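PDB 7NMQ: hemolysin BL lytic component L1 from Bacillus cereus, which is one component of the haemolysin BL enterotoxin and probably takes part in forming the membrane pore that lyses host cells. Local coordinates for residues Ser19-Met24 against Lys359-Lys364; Glu112-Leu117 against Asp320-Ile325. All blocks are in the same frame, centred on the assembly; numbering follows the deposited sequence. Where two conformers were deposited one is given.

Interaction 1 of 2, residues Ser19-Met24 against Lys359-Lys364; sequences SHILVM and KDIAFK
L22 and I361 have the closest CA atoms of the two segments, 7.3 Å apart, where the chain after helix 330-357 runs over one turn of helix 10-33. The 19-24 segment is regular helix, with V23 N hydrogen-bonded to S19 O. The 359-364 segment is extended but belongs to no regular helix or strand. This is the C-terminal tail of the long α-helical bundle of a ClyA-like toxin, lying against helix 10-33, close to the N-terminus. No hydrogen bond joins the segments; the contact is apolar.

I361 makes two of the three residue contacts. Its CG1 stands anti to the carbonyl carbon (chi1 -58°), and the branch carries CD1 to the helix between I21 and L22. There CD1 meets I21 CG2 at 3.8 Å and the backbone of L22, 3.7 Å from its CA. The side chains of I361 and L22 are nearly perpendicular. D25 of the same helix also touches I361 and F363, and K29 makes a cation-pi contact with the F363 ring. L22 has CG anti to the backbone N (chi1 175°), which swings CD1 toward the tail, 3.9 Å from F363 CZ.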
loop_
_atom_site.group_PDB
_atom_site.type_symbol
_atom_site.label_atom_id
_atom_site.label_comp_id
_atom_site.label_asym_id
_atom_site.label_seq_id
_atom_site.Cartn_x
_atom_site.Cartn_y
_atom_site.Cartn_z
ATOM N N SER A 19 2.160 -1.742 3.872
ATOM C CA SER A 19 2.306 -0.279 4.031
ATOM C C SER A 19 1.674 0.442 2.844
ATOM O O SER A 19 1.097 1.518 3.052
ATOM C CB SER A 19 3.744 0.118 4.243
ATOM O OG SER A 19 4.457 0.231 3.015
ATOM N N HIS A 20 1.809 -0.090 1.638
ATOM C CA HIS A 20 1.215 0.568 0.462
ATOM C C HIS A 20 -0.304 0.422 0.507
ATOM O O HIS A 20 -0.989 1.344 0.068
ATOM C CB HIS A 20 1.763 0.028 -0.851
ATOM C CG HIS A 20 3.248 0.065 -0.951
ATOM N ND1 HIS A 20 3.982 1.147 -0.519
ATOM C CD2 HIS A 20 4.123 -0.842 -1.457
ATOM C CE1 HIS A 20 5.275 0.890 -0.734
ATOM N NE2 HIS A 20 5.369 -0.308 -1.327
ATOM N N ILE A 21 -0.804 -0.732 0.942
ATOM C CA ILE A 21 -2.265 -0.943 1.055
ATOM C C ILE A 21 -2.826 0.080 2.039
ATOM O O ILE A 21 -3.860 0.657 1.742
ATOM C CB ILE A 21 -2.600 -2.392 1.488
ATOM C CG1 ILE A 21 -2.292 -3.354 0.347
ATOM C CG2 ILE A 21 -4.027 -2.548 1.930
ATOM C CD1 ILE A 21 -2.318 -4.799 0.775
ATOM N N LEU A 22 -2.211 0.262 3.181
ATOM C CA LEU A 22 -2.689 1.264 4.167
ATOM C C LEU A 22 -2.756 2.652 3.527
ATOM O O LEU A 22 -3.810 3.344 3.672
ATOM C CB LEU A 22 -1.780 1.273 5.396
ATOM C CG LEU A 22 -2.136 2.358 6.423
ATOM C CD1 LEU A 22 -3.491 2.066 7.041
ATOM C CD2 LEU A 22 -1.060 2.428 7.487
ATOM N N VAL A 23 -1.701 3.045 2.831
ATOM C CA VAL A 23 -1.634 4.404 2.242
ATOM C C VAL A 23 -2.719 4.530 1.166
ATOM O O VAL A 23 -3.429 5.552 1.137
ATOM C CB VAL A 23 -0.240 4.702 1.703
ATOM C CG1 VAL A 23 -0.242 5.918 0.818
ATOM C CG2 VAL A 23 0.766 4.750 2.855
ATOM N N MET A 24 -2.885 3.535 0.304
ATOM C CA MET A 24 -3.937 3.583 -0.733
ATOM C C MET A 24 -5.300 3.635 -0.079
ATOM O O MET A 24 -6.170 4.398 -0.579
ATOM C CB MET A 24 -3.924 2.361 -1.632
ATOM C CG MET A 24 -2.771 2.336 -2.533
ATOM S SD MET A 24 -2.730 3.620 -3.769
ATOM C CE MET A 24 -4.220 3.318 -4.708
ATOM N N LYS A 359 -6.369 -9.697 4.244
ATOM C CA LYS A 359 -7.724 -9.293 4.692
ATOM C C LYS A 359 -7.749 -7.777 4.838
ATOM O O LYS A 359 -6.699 -7.187 5.045
ATOM C CB LYS A 359 -8.025 -9.974 6.016
ATOM C CG LYS A 359 -8.269 -11.463 5.867
ATOM C CD LYS A 359 -8.657 -12.116 7.129
ATOM C CE LYS A 359 -7.473 -12.454 8.007
ATOM N NZ LYS A 359 -7.812 -13.564 8.934
ATOM N N ASP A 360 -8.914 -7.172 4.667
ATOM C CA ASP A 360 -8.963 -5.713 4.800
ATOM C C ASP A 360 -8.352 -5.284 6.124
ATOM O O ASP A 360 -8.660 -5.871 7.170
ATOM C CB ASP A 360 -10.393 -5.198 4.745
ATOM C CG ASP A 360 -10.960 -5.163 3.342
ATOM O OD1 ASP A 360 -10.169 -5.274 2.382
ATOM O OD2 ASP A 360 -12.209 -5.030 3.233
ATOM N N ILE A 361 -7.631 -4.171 6.087
ATOM C CA ILE A 361 -7.303 -3.445 7.332
ATOM C C ILE A 361 -8.607 -2.935 7.936
ATOM O O ILE A 361 -9.451 -2.362 7.212
ATOM C CB ILE A 361 -6.331 -2.304 7.030
ATOM C CG1 ILE A 361 -5.050 -2.825 6.369
ATOM C CG2 ILE A 361 -6.057 -1.497 8.290
ATOM C CD1 ILE A 361 -4.328 -1.754 5.637
ATOM N N ALA A 362 -8.816 -3.143 9.225
ATOM C CA ALA A 362 -10.081 -2.736 9.879
ATOM C C ALA A 362 -10.038 -1.235 10.108
ATOM O O ALA A 362 -9.303 -0.787 10.989
ATOM C CB ALA A 362 -10.248 -3.504 11.156
ATOM N N PHE A 363 -10.761 -0.517 9.262
ATOM C CA PHE A 363 -11.123 0.902 9.445
ATOM C C PHE A 363 -12.534 0.964 10.023
ATOM O O PHE A 363 -13.265 -0.031 9.997
ATOM C CB PHE A 363 -11.123 1.615 8.094
ATOM C CG PHE A 363 -9.759 1.942 7.531
ATOM C CD1 PHE A 363 -8.934 0.997 6.954
ATOM C CD2 PHE A 363 -9.346 3.258 7.503
ATOM C CE1 PHE A 363 -7.712 1.361 6.411
ATOM C CE2 PHE A 363 -8.145 3.626 6.939
ATOM C CZ PHE A 363 -7.300 2.669 6.440
ATOM N N LYS A 364 -12.920 2.143 10.480
ATOM C CA LYS A 364 -14.314 2.401 10.910
ATOM C C LYS A 364 -15.273 2.225 9.730
ATOM O O LYS A 364 -14.918 2.647 8.598
ATOM C CB LYS A 364 -14.358 3.804 11.501
ATOM C CG LYS A 364 -13.615 3.855 12.819
ATOM C CD LYS A 364 -13.214 5.218 13.315
ATOM C CE LYS A 364 -12.210 5.083 14.441
ATOM N NZ LYS A 364 -12.739 4.195 15.516
#

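Interaction 2 of 2, residues Glu112-Leu117 against Asp320-Ile325; sequences EGINDL and DLLDNI. With EDO (1,2-ethanediol), chain F.
N115 OD1 accepts two hydrogen bonds from a bound 1,2-ethanediol, and the same oxygen touches L322 CD2 across the helix pair at 3.8 Å. The bond from EDO O2 measures 3.1 Å to N115 OD1. The one from EDO O1 is weak, at 3.4 Å from N115 OD1. The diol also bonds T119 OG1, one turn further along helix 107-154. It probably comes from the crystallisation liquor.

N115 has CG anti to its own backbone N (chi1 -163°), which sets the amide at the margin of the contact. The rest of the contact is a pair of nearly antiparallel helices in the bundle. The axes of the two short segments come within 9.6 Å, and their directions differ by 157°. I114 faces the partner helix, and its two branches meet different leucines. CD1 packs on L321 CD2 at 3.8 Å, with the two side chains nearly perpendicular. CG2 lies 4.1 Å from L322 CB, and here the side chains lie alongside, pointing opposite ways. L321 also touches Y3 and L5 near the N-terminus and I336 of helix 330-357. L322 reaches back to K111 and I118, on the same helix as I114.

No hydrogen bond links the two segments. Across these turns the helices meet through aliphatic packing, while in this crystal the amide oxygen of N115, at the margin, accepts bonds from the diol.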
loop_
_atom_site.group_PDB
_atom_site.type_symbol
_atom_site.label_atom_id
_atom_site.label_comp_id
_atom_site.label_asym_id
_atom_site.label_seq_id
_atom_site.Cartn_x
_atom_site.Cartn_y
_atom_site.Cartn_z
ATOM N N GLU A 112 8.217 -36.374 -6.280
ATOM C CA GLU A 112 6.817 -36.033 -6.613
ATOM C C GLU A 112 6.353 -34.903 -5.685
ATOM O O GLU A 112 5.671 -33.981 -6.162
ATOM C CB GLU A 112 5.926 -37.253 -6.483
ATOM C CG GLU A 112 4.602 -37.062 -7.187
ATOM C CD GLU A 112 4.678 -37.129 -8.706
ATOM O OE1 GLU A 112 5.717 -37.574 -9.270
ATOM O OE2 GLU A 112 3.674 -36.810 -9.319
ATOM N N GLY A 113 6.671 -34.982 -4.397
ATOM C CA GLY A 113 6.297 -33.952 -3.408
ATOM C C GLY A 113 6.918 -32.626 -3.768
ATOM O O GLY A 113 6.232 -31.578 -3.809
ATOM N N ILE A 114 8.208 -32.649 -4.082
ATOM C CA ILE A 114 8.907 -31.377 -4.420
ATOM C C ILE A 114 8.326 -30.837 -5.718
ATOM O O ILE A 114 8.134 -29.607 -5.805
ATOM C CB ILE A 114 10.423 -31.624 -4.491
ATOM C CG1 ILE A 114 10.986 -32.004 -3.121
ATOM C CG2 ILE A 114 11.127 -30.447 -5.119
ATOM C CD1 ILE A 114 10.878 -30.968 -2.059
ATOM N N ASN A 115 8.053 -31.692 -6.692
ATOM C CA ASN A 115 7.439 -31.226 -7.958
ATOM C C ASN A 115 6.083 -30.550 -7.693
ATOM O O ASN A 115 5.791 -29.555 -8.355
ATOM C CB ASN A 115 7.324 -32.357 -8.978
ATOM C CG ASN A 115 7.099 -31.804 -10.358
ATOM O OD1 ASN A 115 7.950 -31.079 -10.859
ATOM N ND2 ASN A 115 5.918 -32.037 -10.899
ATOM N N ASP A 116 5.280 -31.092 -6.820
ATOM C CA ASP A 116 3.956 -30.489 -6.513
ATOM C C ASP A 116 4.167 -29.093 -5.926
ATOM O O ASP A 116 3.407 -28.167 -6.241
ATOM C CB ASP A 116 3.149 -31.283 -5.499
ATOM C CG ASP A 116 2.589 -32.568 -6.041
ATOM O OD1 ASP A 116 2.714 -32.820 -7.283
ATOM O OD2 ASP A 116 2.009 -33.319 -5.219
ATOM N N LEU A 117 5.160 -28.941 -5.057
ATOM C CA LEU A 117 5.428 -27.618 -4.446
ATOM C C LEU A 117 5.926 -26.669 -5.537
ATOM O O LEU A 117 5.499 -25.492 -5.514
ATOM C CB LEU A 117 6.425 -27.774 -3.297
ATOM C CG LEU A 117 5.844 -28.524 -2.104
ATOM C CD1 LEU A 117 6.928 -28.875 -1.103
ATOM C CD2 LEU A 117 4.752 -27.735 -1.405
ATOM N N ASP A 320 16.515 -27.114 -8.243
ATOM C CA ASP A 320 17.881 -27.620 -7.983
ATOM C C ASP A 320 17.789 -28.897 -7.125
ATOM O O ASP A 320 18.436 -29.905 -7.458
ATOM C CB ASP A 320 18.736 -26.568 -7.298
ATOM C CG ASP A 320 20.178 -26.964 -7.193
ATOM O OD1 ASP A 320 20.785 -27.267 -8.244
ATOM O OD2 ASP A 320 20.646 -27.031 -6.052
ATOM N N LEU A 321 16.986 -28.895 -6.058
ATOM C CA LEU A 321 16.797 -30.116 -5.250
ATOM C C LEU A 321 16.210 -31.206 -6.137
ATOM O O LEU A 321 16.722 -32.353 -6.142
ATOM C CB LEU A 321 15.889 -29.810 -4.057
ATOM C CG LEU A 321 15.538 -31.028 -3.183
ATOM C CD1 LEU A 321 16.785 -31.809 -2.750
ATOM C CD2 LEU A 321 14.692 -30.594 -1.982
ATOM N N LEU A 322 15.123 -30.913 -6.848
ATOM C CA LEU A 322 14.443 -31.940 -7.658
ATOM C C LEU A 322 15.459 -32.575 -8.604
ATOM O O LEU A 322 15.498 -33.816 -8.701
ATOM C CB LEU A 322 13.323 -31.241 -8.435
ATOM C CG LEU A 322 12.542 -32.162 -9.346
ATOM C CD1 LEU A 322 11.708 -33.135 -8.541
ATOM C CD2 LEU A 322 11.674 -31.355 -10.288
ATOM N N ASP A 323 16.269 -31.767 -9.257
ATOM C CA ASP A 323 17.173 -32.264 -10.319
ATOM C C ASP A 323 18.322 -33.075 -9.737
ATOM O O ASP A 323 18.858 -33.869 -10.453
ATOM C CB ASP A 323 17.766 -31.090 -11.092
ATOM C CG ASP A 323 16.787 -30.432 -12.034
ATOM O OD1 ASP A 323 15.685 -31.025 -12.222
ATOM O OD2 ASP A 323 17.105 -29.312 -12.537
ATOM N N ASN A 324 18.686 -32.840 -8.489
ATOM C CA ASN A 324 19.845 -33.470 -7.835
ATOM C C ASN A 324 19.455 -34.793 -7.192
ATOM O O ASN A 324 20.361 -35.568 -6.926
ATOM C CB ASN A 324 20.372 -32.570 -6.728
ATOM C CG ASN A 324 21.138 -31.363 -7.210
ATOM O OD1 ASN A 324 21.264 -31.099 -8.418
ATOM N ND2 ASN A 324 21.618 -30.592 -6.249
ATOM N N ILE A 325 18.170 -35.045 -6.926
ATOM C CA ILE A 325 17.800 -36.236 -6.110
ATOM C C ILE A 325 18.225 -37.520 -6.813
ATOM O O ILE A 325 18.728 -38.430 -6.126
ATOM C CB ILE A 325 16.285 -36.220 -5.807
ATOM C CG1 ILE A 325 16.016 -35.182 -4.721
ATOM C CG2 ILE A 325 15.803 -37.606 -5.377
ATOM C CD1 ILE A 325 14.591 -34.760 -4.596
HETATM C C1 EDO F . 7.192 -27.754 -13.290
HETATM O O1 EDO F . 8.336 -28.152 -12.545
HETATM C C2 EDO F . 5.932 -27.852 -12.501
HETATM O O2 EDO F . 6.033 -28.715 -11.381
#

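In the fold
Interactions 1 and 2 sit in different parts of one elongated helical molecule. Their centres are 37 Å apart, their nearest atoms about 22 Å, and they do not touch. The centre of interaction 1 lies about 7 Å from the centre of the folded chain, that of interaction 2 about 35 Å. Both segments of interaction 2 fall between those of interaction 1 along the chain. Helix 275-325 connects them: S303 bonds H20 of interaction 1, and the later residues 320-325 form interaction 2. Helix 45-103 touches both. Interaction 1 joins the two ends of the chain mid-bundle; interaction 2 packs helices 107-154 and 275-325 toward one end of the molecule.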